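Local coordinates for protein lectin 2 (Agrocybe aegerita, PDB 4TQJ) that binds carbohydrates as a fungal lectin, specifically recognising non-reducing terminal N-acetylglucosamine, at residues A288-N293 with V306-N311. The protein carries 1 engineered substitution. Residues are numbered along the deposited sequence; the frame is centred on the assembly and turned at random.
Sequences ADLTGN and VYVALN
L290 and V308 meet tip to tip, with CD2 of L290 lying 3.6 Å from CG2 of V308 and 3.8 Å from its CG1, so that one methyl touches both branches of the valine. Beside them, CD2 of L310 approaches CG2 of T291 to 3.9 Å and lies 4.2 Å from CB of L290. T291 offers this methyl with its CG2 set anti to its own carbonyl carbon, while OG1 sits between the backbone N and the carbonyl carbon (chi1 60°). V299 of strand 297-301 and V342 of the next sheet also touch L290.

No direct hydrogen bond joins the two segments. A water accepts from ND2 of N293 at 3.1 Å and also lies within hydrogen-bonding distance, 3.0 Å, of the backbone O of N311, one of several acceptors it could serve, linking N293 of the loop to N311.

The loop holds its own shape through D289, whose OD1 accepts from N of T291 (3.0 Å) in an Asx turn, the donor standing 37° out of the carboxylate plane. D297 ties both sides together, receiving N of L290 on OD2 and N of N311 on OD1.

Within this FG-GAP-like repeat of the β-propeller, the contact thus combines a small aliphatic cluster with a single water-mediated polar link, direct cohesion coming from methyl packing.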
loop_
_atom_site.group_PDB
_atom_site.type_symbol
_atom_site.label_atom_id
_atom_site.label_comp_id
_atom_site.label_asym_id
_atom_site.label_seq_id
_atom_site.Cartn_x
_atom_site.Cartn_y
_atom_site.Cartn_z
ATOM N N ALA A 288 -17.724 12.273 -6.435
ATOM C CA ALA A 288 -16.480 11.514 -6.525
ATOM C C ALA A 288 -15.851 11.773 -7.881
ATOM O O ALA A 288 -16.552 12.154 -8.822
ATOM C CB ALA A 288 -16.750 10.028 -6.339
ATOM N N ASP A 289 -14.536 11.578 -7.994
ATOM C CA ASP A 289 -13.869 11.806 -9.274
ATOM C C ASP A 289 -13.964 10.565 -10.144
ATOM O O ASP A 289 -13.259 9.582 -9.911
ATOM C CB ASP A 289 -12.395 12.209 -9.088
ATOM C CG ASP A 289 -11.720 12.549 -10.411
ATOM O OD1 ASP A 289 -12.392 12.453 -11.456
ATOM O OD2 ASP A 289 -10.531 12.916 -10.411
ATOM N N LEU A 290 -14.847 10.596 -11.137
ATOM C CA LEU A 290 -15.068 9.410 -11.957
ATOM C C LEU A 290 -14.244 9.425 -13.237
ATOM O O LEU A 290 -14.342 8.505 -14.031
ATOM C CB LEU A 290 -16.558 9.218 -12.284
ATOM C CG LEU A 290 -17.375 8.340 -11.330
ATOM C CD1 LEU A 290 -17.368 8.879 -9.893
ATOM C CD2 LEU A 290 -18.812 8.207 -11.839
ATOM N N THR A 291 -13.417 10.454 -13.424
ATOM C CA THR A 291 -12.655 10.552 -14.662
ATOM C C THR A 291 -11.160 10.820 -14.496
ATOM O O THR A 291 -10.448 10.983 -15.480
ATOM C CB THR A 291 -13.245 11.604 -15.585
ATOM O OG1 THR A 291 -13.209 12.872 -14.926
ATOM C CG2 THR A 291 -14.703 11.236 -15.954
ATOM N N GLY A 292 -10.679 10.856 -13.257
ATOM C CA GLY A 292 -9.257 11.011 -13.021
ATOM C C GLY A 292 -8.716 12.394 -13.318
ATOM O O GLY A 292 -7.504 12.578 -13.408
ATOM N N ASN A 293 -9.592 13.383 -13.447
ATOM C CA ASN A 293 -9.120 14.744 -13.701
ATOM C C ASN A 293 -9.042 15.647 -12.475
ATOM O O ASN A 293 -8.722 16.826 -12.600
ATOM C CB ASN A 293 -9.937 15.423 -14.800
ATOM C CG ASN A 293 -11.402 15.615 -14.422
ATOM O OD1 ASN A 293 -11.833 15.277 -13.310
ATOM N ND2 ASN A 293 -12.178 16.176 -15.358
ATOM N N VAL A 306 -27.651 3.284 -11.270
ATOM C CA VAL A 306 -26.798 4.402 -10.916
ATOM C C VAL A 306 -26.768 5.442 -12.013
ATOM O O VAL A 306 -26.558 5.114 -13.179
ATOM C CB VAL A 306 -25.351 3.923 -10.682
ATOM C CG1 VAL A 306 -24.492 5.086 -10.227
ATOM C CG2 VAL A 306 -25.328 2.771 -9.655
ATOM N N TYR A 307 -26.960 6.696 -11.628
ATOM C CA TYR A 307 -26.893 7.827 -12.550
ATOM C C TYR A 307 -25.666 8.676 -12.264
ATOM O O TYR A 307 -25.238 8.800 -11.112
ATOM C CB TYR A 307 -28.150 8.687 -12.427
ATOM C CG TYR A 307 -29.374 7.966 -12.915
ATOM C CD1 TYR A 307 -29.854 8.162 -14.206
ATOM C CD2 TYR A 307 -30.031 7.061 -12.104
ATOM C CE1 TYR A 307 -30.979 7.482 -14.667
ATOM C CE2 TYR A 307 -31.157 6.374 -12.557
ATOM C CZ TYR A 307 -31.620 6.583 -13.836
ATOM O OH TYR A 307 -32.740 5.896 -14.271
ATOM N N VAL A 308 -25.103 9.263 -13.311
ATOM C CA VAL A 308 -23.910 10.083 -13.159
ATOM C C VAL A 308 -24.011 11.317 -14.035
ATOM O O VAL A 308 -24.516 11.252 -15.158
ATOM C CB VAL A 308 -22.637 9.300 -13.558
ATOM C CG1 VAL A 308 -21.463 10.235 -13.718
ATOM C CG2 VAL A 308 -22.345 8.166 -12.549
ATOM N N ALA A 309 -23.552 12.446 -13.513
ATOM C CA ALA A 309 -23.346 13.627 -14.339
ATOM C C ALA A 309 -21.879 13.991 -14.230
ATOM O O ALA A 309 -21.369 14.209 -13.134
ATOM C CB ALA A 309 -24.218 14.782 -13.889
ATOM N N LEU A 310 -21.199 14.028 -15.366
ATOM C CA LEU A 310 -19.775 14.331 -15.401
ATOM C C LEU A 310 -19.483 15.825 -15.509
ATOM O O LEU A 310 -20.105 16.547 -16.296
ATOM C CB LEU A 310 -19.100 13.596 -16.555
ATOM C CG LEU A 310 -19.152 12.069 -16.499
ATOM C CD1 LEU A 310 -18.514 11.490 -17.758
ATOM C CD2 LEU A 310 -18.476 11.529 -15.220
ATOM N N ASN A 311 -18.521 16.262 -14.700
ATOM C CA ASN A 311 -18.008 17.625 -14.670
ATOM C C ASN A 311 -17.221 17.886 -15.944
ATOM O O ASN A 311 -16.397 17.062 -16.340
ATOM C CB ASN A 311 -17.082 17.751 -13.453
ATOM C CG ASN A 311 -16.704 19.185 -13.125
ATOM O OD1 ASN A 311 -16.504 20.013 -14.011
ATOM N ND2 ASN A 311 -16.580 19.475 -11.828
HETATM O O HOH W 1 -14.950 15.103 -14.619
#